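Local coordinates for protein type C neurotoxin (Clostridium botulinum, PDB 3PME) that probably binds gangliosides and membrane phospholipid on nerve cells, as the receptor-binding domain of a C/D mosaic botulinum neurotoxin, at residues 127-130 and 135-138; 80-85 and 129-134; 73-78 and 100-105. One frame throughout, in Å; residues are numbered along the deposited sequence.

Contact 1: residues 127-130 and 135-138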
ATOM      1  N   TYR A 127       9.540  -9.548   4.738  1.00 19.76           N
ATOM      2  CA  TYR A 127       8.346  -8.849   4.294  1.00 22.38           C
ATOM      3  C   TYR A 127       7.602  -9.677   3.252  1.00 21.94           C
ATOM      4  O   TYR A 127       6.431  -9.430   3.017  1.00 23.12           O
ATOM      5  CB  TYR A 127       8.685  -7.448   3.750  1.00 21.36           C
ATOM      6  CG  TYR A 127       9.431  -7.500   2.448  1.00 19.65           C
ATOM      7  CD1 TYR A 127       8.746  -7.577   1.242  1.00 19.79           C
ATOM      8  CD2 TYR A 127      10.814  -7.485   2.414  1.00 19.26           C
ATOM      9  CE1 TYR A 127       9.426  -7.643   0.033  1.00 20.62           C
ATOM     10  CE2 TYR A 127      11.504  -7.564   1.214  1.00 17.95           C
ATOM     11  CZ  TYR A 127      10.801  -7.639   0.027  1.00 19.86           C
ATOM     12  OH  TYR A 127      11.494  -7.713  -1.145  1.00 20.87           O
ATOM     13  N   SER A 128       8.272 -10.673   2.668  1.00 21.57           N
ATOM     14  CA  SER A 128       7.682 -11.449   1.565  1.00 22.82           C
ATOM     15  C   SER A 128       6.713 -12.531   2.034  1.00 27.15           C
ATOM     16  O   SER A 128       5.643 -12.712   1.454  1.00 26.30           O
ATOM     17  CB  SER A 128       8.783 -12.106   0.736  1.00 27.13           C
ATOM     18  OG  SER A 128       8.236 -12.899  -0.314  1.00 32.09           O
ATOM     19  N   GLU A 129       7.101 -13.261   3.073  1.00 28.73           N
ATOM     20  CA  GLU A 129       6.346 -14.436   3.506  1.00 31.75           C
ATOM     21  C   GLU A 129       6.062 -15.384   2.336  1.00 33.00           C
ATOM     22  O   GLU A 129       4.919 -15.797   2.122  1.00 35.70           O
ATOM     23  CB  GLU A 129       5.040 -14.011   4.174  1.00 32.74           C
ATOM     24  CG  GLU A 129       5.239 -13.172   5.422  1.00 35.22           C
ATOM     25  CD  GLU A 129       3.935 -12.623   5.963  1.00 42.72           C
ATOM     26  OE1 GLU A 129       2.872 -13.234   5.703  1.00 47.79           O
ATOM     27  OE2 GLU A 129       3.975 -11.578   6.643  1.00 47.55           O
ATOM     28  N   SER A 130       7.109 -15.713   1.583  1.00 32.24           N
ATOM     29  CA  SER A 130       7.003 -16.595   0.417  1.00 35.47           C
ATOM     30  C   SER A 130       6.031 -16.071  -0.633  1.00 36.15           C
ATOM     31  O   SER A 130       5.241 -16.832  -1.199  1.00 38.55           O
ATOM     32  CB  SER A 130       6.611 -18.016   0.840  1.00 35.99           C
ATOM     33  OG  SER A 130       7.611 -18.591   1.661  1.00 41.34           O
ATOM     34  N   GLY A 135       1.449 -11.175   2.717  1.00 32.64           N
ATOM     35  CA  GLY A 135       2.688 -10.447   2.927  1.00 29.22           C
ATOM     36  C   GLY A 135       2.705  -9.074   2.277  1.00 25.58           C
ATOM     37  O   GLY A 135       1.661  -8.551   1.874  1.00 29.29           O
ATOM     38  N   TYR A 136       3.903  -8.504   2.144  1.00 20.65           N
ATOM     39  CA  TYR A 136       4.060  -7.134   1.661  1.00 19.66           C
ATOM     40  C   TYR A 136       4.748  -7.034   0.304  1.00 18.35           C
ATOM     41  O   TYR A 136       5.235  -5.965  -0.060  1.00 17.95           O
ATOM     42  CB  TYR A 136       4.880  -6.302   2.659  1.00 21.31           C
ATOM     43  CG  TYR A 136       4.379  -6.306   4.087  1.00 24.99           C
ATOM     44  CD1 TYR A 136       3.509  -5.326   4.543  1.00 30.72           C
ATOM     45  CD2 TYR A 136       4.794  -7.289   4.978  1.00 27.92           C
ATOM     46  CE1 TYR A 136       3.057  -5.329   5.860  1.00 30.75           C
ATOM     47  CE2 TYR A 136       4.353  -7.301   6.288  1.00 30.88           C
ATOM     48  CZ  TYR A 136       3.486  -6.320   6.721  1.00 32.68           C
ATOM     49  OH  TYR A 136       3.054  -6.350   8.030  1.00 39.12           O
ATOM     50  N   THR A 137       4.806  -8.129  -0.451  1.00 19.86           N
ATOM     51  CA  THR A 137       5.418  -8.065  -1.773  1.00 19.94           C
ATOM     52  C   THR A 137       4.718  -7.003  -2.634  1.00 18.13           C
ATOM     53  O   THR A 137       3.504  -7.050  -2.819  1.00 18.62           O
ATOM     54  CB  THR A 137       5.373  -9.431  -2.487  1.00 20.43           C
ATOM     55  OG1 THR A 137       6.097 -10.399  -1.714  1.00 21.50           O
ATOM     56  CG2 THR A 137       6.027  -9.313  -3.853  1.00 20.37           C
ATOM     57  N   ASN A 138       5.507  -6.055  -3.147  1.00 17.16           N
ATOM     58  CA  ASN A 138       5.038  -4.924  -3.949  1.00 16.59           C
ATOM     59  C   ASN A 138       4.011  -4.020  -3.276  1.00 17.36           C
ATOM     60  O   ASN A 138       3.259  -3.308  -3.957  1.00 16.61           O
ATOM     61  CB  ASN A 138       4.499  -5.379  -5.316  1.00 17.74           C
ATOM     62  CG  ASN A 138       4.441  -4.240  -6.315  1.00 17.97           C
ATOM     63  OD1 ASN A 138       5.388  -3.453  -6.417  1.00 16.86           O
ATOM     64  ND2 ASN A 138       3.342  -4.162  -7.079  1.00 18.82           N
TER
HETATM   65  O   HOH W   1       4.060 -11.047   0.015  1.00 25.80           O

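Contact 2: residues 80-85 and 129-134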
ATOM      1  N   ASP A  80       9.344  -9.314  -8.719  1.00 22.34           N
ATOM      2  CA  ASP A  80      10.525  -9.976  -9.277  1.00 25.10           C
ATOM      3  C   ASP A  80      11.781  -9.745  -8.437  1.00 25.93           C
ATOM      4  O   ASP A  80      12.640 -10.620  -8.356  1.00 27.47           O
ATOM      5  CB  ASP A  80      10.771  -9.570 -10.734  1.00 27.01           C
ATOM      6  CG  ASP A  80       9.824 -10.264 -11.707  1.00 34.46           C
ATOM      7  OD1 ASP A  80       8.809 -10.824 -11.258  1.00 38.16           O
ATOM      8  OD2 ASP A  80      10.096 -10.243 -12.925  1.00 38.59           O
ATOM      9  N   LEU A  81      11.887  -8.574  -7.807  1.00 21.93           N
ATOM     10  CA  LEU A  81      13.032  -8.301  -6.953  1.00 21.59           C
ATOM     11  C   LEU A  81      12.877  -9.074  -5.648  1.00 23.56           C
ATOM     12  O   LEU A  81      13.842  -9.627  -5.122  1.00 24.68           O
ATOM     13  CB  LEU A  81      13.153  -6.806  -6.689  1.00 22.00           C
ATOM     14  CG  LEU A  81      14.362  -6.330  -5.894  1.00 25.04           C
ATOM     15  CD1 LEU A  81      15.616  -6.994  -6.427  1.00 27.41           C
ATOM     16  CD2 LEU A  81      14.459  -4.818  -5.996  1.00 25.11           C
ATOM     17  N   THR A  82      11.650  -9.136  -5.141  1.00 21.17           N
ATOM     18  CA  THR A  82      11.346  -9.845  -3.899  1.00 22.11           C
ATOM     19  C   THR A  82      11.622 -11.343  -4.021  1.00 25.03           C
ATOM     20  O   THR A  82      12.118 -11.976  -3.086  1.00 23.77           O
ATOM     21  CB  THR A  82       9.874  -9.628  -3.499  1.00 21.84           C
ATOM     22  OG1 THR A  82       9.656  -8.230  -3.263  1.00 20.64           O
ATOM     23  CG2 THR A  82       9.523 -10.420  -2.238  1.00 21.33           C
ATOM     24  N   ASN A  83      11.310 -11.888  -5.193  1.00 25.01           N
ATOM     25  CA  ASN A  83      11.471 -13.314  -5.481  1.00 26.24           C
ATOM     26  C   ASN A  83      12.929 -13.750  -5.580  1.00 26.09           C
ATOM     27  O   ASN A  83      13.246 -14.935  -5.468  1.00 29.65           O
ATOM     28  CB  ASN A  83      10.734 -13.652  -6.783  1.00 27.13           C
ATOM     29  CG  ASN A  83      10.762 -15.132  -7.113  1.00 35.26           C
ATOM     30  OD1 ASN A  83      10.342 -15.968  -6.307  1.00 37.08           O
ATOM     31  ND2 ASN A  83      11.245 -15.467  -8.313  1.00 33.25           N
ATOM     32  N   SER A  84      13.819 -12.792  -5.789  1.00 25.48           N
ATOM     33  CA  SER A  84      15.240 -13.090  -5.934  1.00 25.43           C
ATOM     34  C   SER A  84      15.892 -13.554  -4.626  1.00 29.54           C
ATOM     35  O   SER A  84      15.672 -12.971  -3.562  1.00 27.18           O
ATOM     36  CB  SER A  84      15.974 -11.866  -6.476  1.00 28.23           C
ATOM     37  OG  SER A  84      17.354 -12.126  -6.612  1.00 26.49           O
ATOM     38  N   HIS A  85      16.709 -14.599  -4.717  1.00 26.30           N
ATOM     39  CA  HIS A  85      17.422 -15.116  -3.559  1.00 27.47           C
ATOM     40  C   HIS A  85      18.643 -14.264  -3.248  1.00 28.73           C
ATOM     41  O   HIS A  85      19.250 -14.402  -2.183  1.00 29.46           O
ATOM     42  CB  HIS A  85      17.875 -16.558  -3.817  1.00 26.29           C
ATOM     43  CG  HIS A  85      16.755 -17.546  -3.878  1.00 32.79           C
ATOM     44  ND1 HIS A  85      16.081 -17.837  -5.046  1.00 33.82           N
ATOM     45  CD2 HIS A  85      16.201 -18.327  -2.921  1.00 37.56           C
ATOM     46  CE1 HIS A  85      15.155 -18.747  -4.804  1.00 35.65           C
ATOM     47  NE2 HIS A  85      15.206 -19.060  -3.521  1.00 36.22           N
ATOM     48  N   GLU A 129       7.101 -13.261   3.073  1.00 28.73           N
ATOM     49  CA  GLU A 129       6.346 -14.436   3.506  1.00 31.75           C
ATOM     50  C   GLU A 129       6.062 -15.384   2.336  1.00 33.00           C
ATOM     51  O   GLU A 129       4.919 -15.797   2.122  1.00 35.70           O
ATOM     52  CB  GLU A 129       5.040 -14.011   4.174  1.00 32.74           C
ATOM     53  CG  GLU A 129       5.239 -13.172   5.422  1.00 35.22           C
ATOM     54  CD  GLU A 129       3.935 -12.623   5.963  1.00 42.72           C
ATOM     55  OE1 GLU A 129       2.872 -13.234   5.703  1.00 47.79           O
ATOM     56  OE2 GLU A 129       3.975 -11.578   6.643  1.00 47.55           O
ATOM     57  N   SER A 130       7.109 -15.713   1.583  1.00 32.24           N
ATOM     58  CA  SER A 130       7.003 -16.595   0.417  1.00 35.47           C
ATOM     59  C   SER A 130       6.031 -16.071  -0.633  1.00 36.15           C
ATOM     60  O   SER A 130       5.241 -16.832  -1.199  1.00 38.55           O
ATOM     61  CB  SER A 130       6.611 -18.016   0.840  1.00 35.99           C
ATOM     62  OG  SER A 130       7.611 -18.591   1.661  1.00 41.34           O
ATOM     63  N   LEU A 131       6.101 -14.767  -0.895  1.00 33.73           N
ATOM     64  CA  LEU A 131       5.251 -14.118  -1.895  1.00 34.90           C
ATOM     65  C   LEU A 131       3.765 -14.295  -1.599  1.00 36.87           C
ATOM     66  O   LEU A 131       2.932 -14.242  -2.508  1.00 37.38           O
ATOM     67  CB  LEU A 131       5.565 -14.635  -3.303  1.00 36.31           C
ATOM     68  CG  LEU A 131       6.977 -14.417  -3.849  1.00 38.96           C
ATOM     69  CD1 LEU A 131       7.110 -15.024  -5.243  1.00 41.40           C
ATOM     70  CD2 LEU A 131       7.334 -12.937  -3.874  1.00 31.87           C
ATOM     71  N   SER A 132       3.438 -14.501  -0.328  1.00 37.94           N
ATOM     72  CA  SER A 132       2.050 -14.632   0.098  1.00 39.59           C
ATOM     73  C   SER A 132       1.272 -13.341  -0.124  1.00 40.01           C
ATOM     74  O   SER A 132       1.812 -12.240   0.004  1.00 36.17           O
ATOM     75  CB  SER A 132       1.979 -15.017   1.573  1.00 41.03           C
ATOM     76  OG  SER A 132       0.633 -15.062   2.012  1.00 47.75           O
ATOM     77  N   HIS A 133      -0.009 -13.471  -0.447  1.00 38.72           N
ATOM     78  CA  HIS A 133      -0.847 -12.294  -0.613  1.00 36.75           C
ATOM     79  C   HIS A 133      -1.156 -11.668   0.748  1.00 37.40           C
ATOM     80  O   HIS A 133      -1.727 -10.578   0.835  1.00 40.44           O
ATOM     81  CB  HIS A 133      -2.111 -12.653  -1.399  1.00 39.06           C
ATOM     82  CG  HIS A 133      -1.824 -13.274  -2.736  1.00 41.83           C
ATOM     83  ND1 HIS A 133      -2.682 -14.163  -3.348  1.00 43.24           N
ATOM     84  CD2 HIS A 133      -0.763 -13.144  -3.569  1.00 40.38           C
ATOM     85  CE1 HIS A 133      -2.167 -14.545  -4.505  1.00 41.64           C
ATOM     86  NE2 HIS A 133      -1.003 -13.941  -4.662  1.00 44.56           N
ATOM     87  N   THR A 134      -0.734 -12.354   1.807  1.00 36.95           N
ATOM     88  CA  THR A 134      -0.843 -11.839   3.165  1.00 36.16           C
ATOM     89  C   THR A 134       0.408 -11.040   3.532  1.00 35.94           C
ATOM     90  O   THR A 134       0.434 -10.328   4.537  1.00 41.93           O
ATOM     91  CB  THR A 134      -1.032 -12.978   4.191  1.00 41.04           C
ATOM     92  OG1 THR A 134       0.184 -13.732   4.312  1.00 46.42           O
ATOM     93  CG2 THR A 134      -2.160 -13.904   3.760  1.00 46.75           C
TER

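Contact 3: residues 73-78 and 100-105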
ATOM      1  N   PHE A  73      11.153   5.727   6.524  1.00 18.26           N
ATOM      2  CA  PHE A  73      10.834   5.838   5.099  1.00 16.52           C
ATOM      3  C   PHE A  73       9.817   4.768   4.784  1.00 17.12           C
ATOM      4  O   PHE A  73       9.653   3.832   5.563  1.00 17.53           O
ATOM      5  CB  PHE A  73      12.076   5.602   4.231  1.00 19.48           C
ATOM      6  CG  PHE A  73      12.767   4.281   4.491  1.00 18.06           C
ATOM      7  CD1 PHE A  73      13.731   4.178   5.489  1.00 18.00           C
ATOM      8  CD2 PHE A  73      12.468   3.155   3.739  1.00 17.88           C
ATOM      9  CE1 PHE A  73      14.369   2.976   5.743  1.00 19.56           C
ATOM     10  CE2 PHE A  73      13.104   1.939   3.979  1.00 19.66           C
ATOM     11  CZ  PHE A  73      14.065   1.845   4.999  1.00 18.20           C
ATOM     12  N   TRP A  74       9.134   4.897   3.646  1.00 16.31           N
ATOM     13  CA  TRP A  74       8.292   3.812   3.153  1.00 17.42           C
ATOM     14  C   TRP A  74       9.017   3.159   1.995  1.00 16.09           C
ATOM     15  O   TRP A  74       9.772   3.812   1.277  1.00 17.72           O
ATOM     16  CB  TRP A  74       6.940   4.338   2.648  1.00 16.92           C
ATOM     17  CG  TRP A  74       6.159   5.084   3.666  1.00 15.78           C
ATOM     18  CD1 TRP A  74       6.496   6.268   4.257  1.00 16.86           C
ATOM     19  CD2 TRP A  74       4.893   4.706   4.214  1.00 16.27           C
ATOM     20  NE1 TRP A  74       5.519   6.647   5.136  1.00 16.82           N
ATOM     21  CE2 TRP A  74       4.525   5.702   5.137  1.00 18.11           C
ATOM     22  CE3 TRP A  74       4.030   3.620   4.008  1.00 16.64           C
ATOM     23  CZ2 TRP A  74       3.335   5.643   5.863  1.00 17.97           C
ATOM     24  CZ3 TRP A  74       2.844   3.564   4.724  1.00 17.45           C
ATOM     25  CH2 TRP A  74       2.507   4.570   5.639  1.00 19.33           C
ATOM     26  N   ILE A  75       8.767   1.875   1.783  1.00 15.94           N
ATOM     27  CA  ILE A  75       9.384   1.163   0.679  1.00 15.03           C
ATOM     28  C   ILE A  75       8.355   0.225   0.026  1.00 16.47           C
ATOM     29  O   ILE A  75       7.417  -0.245   0.680  1.00 17.73           O
ATOM     30  CB  ILE A  75      10.651   0.398   1.160  1.00 15.81           C
ATOM     31  CG1 ILE A  75      11.493  -0.102  -0.022  1.00 17.56           C
ATOM     32  CG2 ILE A  75      10.280  -0.712   2.158  1.00 17.13           C
ATOM     33  CD1 ILE A  75      12.924  -0.492   0.383  1.00 20.28           C
ATOM     34  N   LYS A  76       8.553  -0.019  -1.266  1.00 16.59           N
ATOM     35  CA  LYS A  76       7.669  -0.855  -2.075  1.00 16.12           C
ATOM     36  C   LYS A  76       8.591  -1.605  -3.028  1.00 17.22           C
ATOM     37  O   LYS A  76       9.291  -0.983  -3.827  1.00 18.18           O
ATOM     38  CB  LYS A  76       6.682   0.023  -2.848  1.00 17.24           C
ATOM     39  CG  LYS A  76       5.794  -0.732  -3.820  1.00 17.94           C
ATOM     40  CD  LYS A  76       4.754   0.220  -4.405  1.00 17.08           C
ATOM     41  CE  LYS A  76       3.864  -0.475  -5.448  1.00 18.55           C
ATOM     42  NZ  LYS A  76       4.612  -0.707  -6.715  1.00 18.35           N
ATOM     43  N   ILE A  77       8.627  -2.932  -2.916  1.00 16.89           N
ATOM     44  CA  ILE A  77       9.612  -3.751  -3.619  1.00 14.94           C
ATOM     45  C   ILE A  77       8.907  -4.689  -4.609  1.00 18.22           C
ATOM     46  O   ILE A  77       8.046  -5.463  -4.225  1.00 18.09           O
ATOM     47  CB  ILE A  77      10.490  -4.548  -2.629  1.00 16.77           C
ATOM     48  CG1 ILE A  77      11.107  -3.604  -1.592  1.00 18.30           C
ATOM     49  CG2 ILE A  77      11.599  -5.284  -3.362  1.00 17.21           C
ATOM     50  CD1 ILE A  77      11.530  -4.309  -0.317  1.00 21.00           C
ATOM     51  N   SER A  78       9.262  -4.600  -5.886  1.00 17.80           N
ATOM     52  CA  SER A  78       8.572  -5.383  -6.908  1.00 18.37           C
ATOM     53  C   SER A  78       8.597  -6.882  -6.633  1.00 20.54           C
ATOM     54  O   SER A  78       9.463  -7.392  -5.920  1.00 19.92           O
ATOM     55  CB  SER A  78       9.147  -5.086  -8.298  1.00 20.25           C
ATOM     56  OG  SER A  78      10.380  -5.761  -8.508  1.00 22.67           O
ATOM     57  N   TRP A 100      26.558   2.318   8.020  1.00 18.64           N
ATOM     58  CA  TRP A 100      25.306   1.559   7.972  1.00 19.47           C
ATOM     59  C   TRP A 100      24.869   1.354   6.536  1.00 17.71           C
ATOM     60  O   TRP A 100      25.302   2.084   5.640  1.00 20.21           O
ATOM     61  CB  TRP A 100      24.202   2.274   8.753  1.00 19.19           C
ATOM     62  CG  TRP A 100      23.915   3.684   8.279  1.00 19.57           C
ATOM     63  CD1 TRP A 100      24.533   4.834   8.689  1.00 21.84           C
ATOM     64  CD2 TRP A 100      22.945   4.080   7.301  1.00 20.88           C
ATOM     65  NE1 TRP A 100      23.999   5.919   8.032  1.00 23.17           N
ATOM     66  CE2 TRP A 100      23.015   5.481   7.182  1.00 20.49           C
ATOM     67  CE3 TRP A 100      22.009   3.381   6.528  1.00 20.61           C
ATOM     68  CZ2 TRP A 100      22.192   6.204   6.304  1.00 21.37           C
ATOM     69  CZ3 TRP A 100      21.191   4.100   5.665  1.00 22.42           C
ATOM     70  CH2 TRP A 100      21.292   5.494   5.562  1.00 22.57           C
ATOM     71  N   LYS A 101      24.020   0.349   6.314  1.00 17.89           N
ATOM     72  CA  LYS A 101      23.408   0.168   4.999  1.00 19.11           C
ATOM     73  C   LYS A 101      22.077  -0.562   5.122  1.00 18.35           C
ATOM     74  O   LYS A 101      21.785  -1.199   6.131  1.00 18.68           O
ATOM     75  CB  LYS A 101      24.351  -0.585   4.045  1.00 22.25           C
ATOM     76  CG  LYS A 101      24.693  -2.004   4.474  1.00 23.01           C
ATOM     77  CD  LYS A 101      25.525  -2.718   3.407  1.00 26.54           C
ATOM     78  CE  LYS A 101      26.023  -4.058   3.925  1.00 33.20           C
ATOM     79  NZ  LYS A 101      26.925  -4.733   2.952  1.00 40.51           N
ATOM     80  N   LEU A 102      21.254  -0.419   4.090  1.00 17.42           N
ATOM     81  CA  LEU A 102      20.016  -1.173   3.964  1.00 20.66           C
ATOM     82  C   LEU A 102      20.129  -2.064   2.744  1.00 20.61           C
ATOM     83  O   LEU A 102      20.497  -1.600   1.657  1.00 20.55           O
ATOM     84  CB  LEU A 102      18.828  -0.240   3.779  1.00 20.24           C
ATOM     85  CG  LEU A 102      17.460  -0.928   3.647  1.00 21.74           C
ATOM     86  CD1 LEU A 102      17.004  -1.471   4.995  1.00 22.57           C
ATOM     87  CD2 LEU A 102      16.436   0.049   3.083  1.00 25.35           C
ATOM     88  N   CYS A 103      19.811  -3.342   2.921  1.00 20.25           N
ATOM     89  CA  CYS A 103      19.815  -4.306   1.818  1.00 21.86           C
ATOM     90  C   CYS A 103      18.477  -5.010   1.689  1.00 21.52           C
ATOM     91  O   CYS A 103      17.666  -5.019   2.616  1.00 20.71           O
ATOM     92  CB  CYS A 103      20.882  -5.378   2.035  1.00 24.45           C
ATOM     93  SG  CYS A 103      22.528  -4.751   2.343  1.00 28.16           S
ATOM     94  N   ILE A 104      18.267  -5.613   0.523  1.00 22.05           N
ATOM     95  CA  ILE A 104      17.183  -6.553   0.293  1.00 20.70           C
ATOM     96  C   ILE A 104      17.842  -7.887   0.001  1.00 21.33           C
ATOM     97  O   ILE A 104      18.790  -7.963  -0.774  1.00 23.71           O
ATOM     98  CB  ILE A 104      16.342  -6.139  -0.933  1.00 20.54           C
ATOM     99  CG1 ILE A 104      15.622  -4.825  -0.655  1.00 26.51           C
ATOM    100  CG2 ILE A 104      15.362  -7.239  -1.331  1.00 25.28           C
ATOM    101  CD1 ILE A 104      14.591  -4.941   0.389  1.00 28.67           C
ATOM    102  N   ARG A 105      17.367  -8.945   0.638  1.00 22.73           N
ATOM    103  CA  ARG A 105      17.940 -10.251   0.381  1.00 25.70           C
ATOM    104  C   ARG A 105      16.893 -11.331   0.556  1.00 24.08           C
ATOM    105  O   ARG A 105      16.313 -11.478   1.630  1.00 24.27           O
ATOM    106  CB  ARG A 105      19.130 -10.521   1.301  1.00 28.94           C
ATOM    107  CG  ARG A 105      19.681 -11.922   1.149  1.00 30.38           C
ATOM    108  CD  ARG A 105      20.925 -12.138   2.010  1.00 35.61           C
ATOM    109  NE  ARG A 105      20.757 -11.651   3.376  1.00 38.94           N
ATOM    110  CZ  ARG A 105      20.054 -12.279   4.312  1.00 43.39           C
ATOM    111  NH1 ARG A 105      19.433 -13.419   4.030  1.00 45.23           N
ATOM    112  NH2 ARG A 105      19.959 -11.763   5.528  1.00 42.53           N
TER

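Contact 1: residues 127-130 and 135-138
Y136 and Y127 meet through differently set side chains: in Y136 CG lies beside its own N (chi1 -53°), which brings the CD2 edge of the ring to the carbonyl and CB of Y127, while in Y127 CG is tucked between N and the carbonyl carbon (chi1 70°), which sends that ring toward the Y136 carbonyl. The Y127 carbonyl oxygen has two neighbours. It accepts a hydrogen bond from the amide of Y136, with N and O 2.8 Å apart and the donor almost on the extended C=O line. It also lies in the plane of the Y136 ring, at its edge, 3.3 Å from CD2. One residue further on, a water takes over the pairing: it donates to S128 O and accepts from T137 N, at 3.0 Å from that nitrogen, which itself lies at the edge of the Y127 ring. S128 OG, which accepts from L131 N, is 3.6 Å from T137 OG1. At the outer end the extended E129 chain brings CD to within 3.9 Å of G135 CA, and its OE1 probably bonds to T134 OG1. The loop so closed joins strand 120-126 of one sheet to strand 141-148 of the other, a sheet-to-sheet connection of this domain's lectin-like jelly-roll sandwich.

Contact 2: residues 80-85 and 129-134
T82 of the short helix 79-82 and N83 next to it face L131, the third residue of a type I' beta turn running from E129 to S132. The turn belongs to a loop that connects the two sheets of the lectin-like beta sandwich. It is closed by S132 N donating to E129 O over 3.1 Å, and its two central residues, S130 and L131, both have left-handed helical backbone angles. On the other side, S84 N reaches back to L81 O, so the chain makes a final tight bend there. The backbones stay apart, with CA atoms of N83 and L131 7.2 Å from each other, and the leucine side chain reaches across. Its CG lies beside the backbone N (chi1 -61°), from where the two methyl groups fork toward different partners. CD2 slides past T82 and touches its methyl CG2 at 3.7 Å. The hydroxyl of T82 is engaged elsewhere, with S78 O and Y127 OH. N83 crosses the leucine at about a right angle, and here the leucine methyl meets a polar group: CD1 rests 3.5 Å from the amide oxygen OD1 of N83.

Contact 3: residues 73-78 and 100-105
I77 and I104 reach toward each other tip to tip across the interior of a beta sandwich, and the path of I77 shows how two facing sheets are joined without backbone pairing. From CB the chain divides. The CG2 branch turns to the loop that follows strand 120-126, where it packs against the hydroxyl of Y127. The other branch, CG1, is set anti to the carbonyl carbon (chi1 -53°) and leads on to CD1, the atom that makes the crossing. CD1 lies 4.1 Å from CG1 of I104 and 3.2 Å from its CD1. The latter distance is shorter than normal methyl contact, and is therefore doubtful as an exact value. At the other end L102 answers two residues with one methyl: CD2 stands 3.5 Å from F73 CZ and 4.5 Å from I75 CD1.

The strand axes come no closer than 11.0 Å and differ by 27° in direction, so side chains alone span the gap. Alternation sends F73, I75 and I77 inward, while W74 and K76 lie on the other face, K76 in a salt bridge with D409. Within the interior, I109 of strand 108-114 touches both I77 and I104, and I90 of strand 87-90 also packs on I104. F141 and V143 of strand 141-148, hydrogen-bonded neighbour of strand 68-77, touch I75, and I91 touches L102.

In the fold
All three contacts belong to the lectin-like N-terminal half of the receptor-binding domain. Along the chain, strand 68-77 of contact 3 runs into helix 79-82 of contact 2, strand 100-105 completes contact 3, and the loop after strand 120-126 supplies the rest. Contacts 1 and 2 share E129 and S130, their centres about 5 Å apart, whereas contact 3 is centred about 12 Å from contact 1 and 14 Å from contact 2. A probable Y127 OH to T82 OG1 hydrogen bond joins loop to helix. Together they describe one end of the sandwich: its apolar interior and the adjoining loop and helix. N138 and K76 both bond to D409, tying the region to the C-terminal part of the chain.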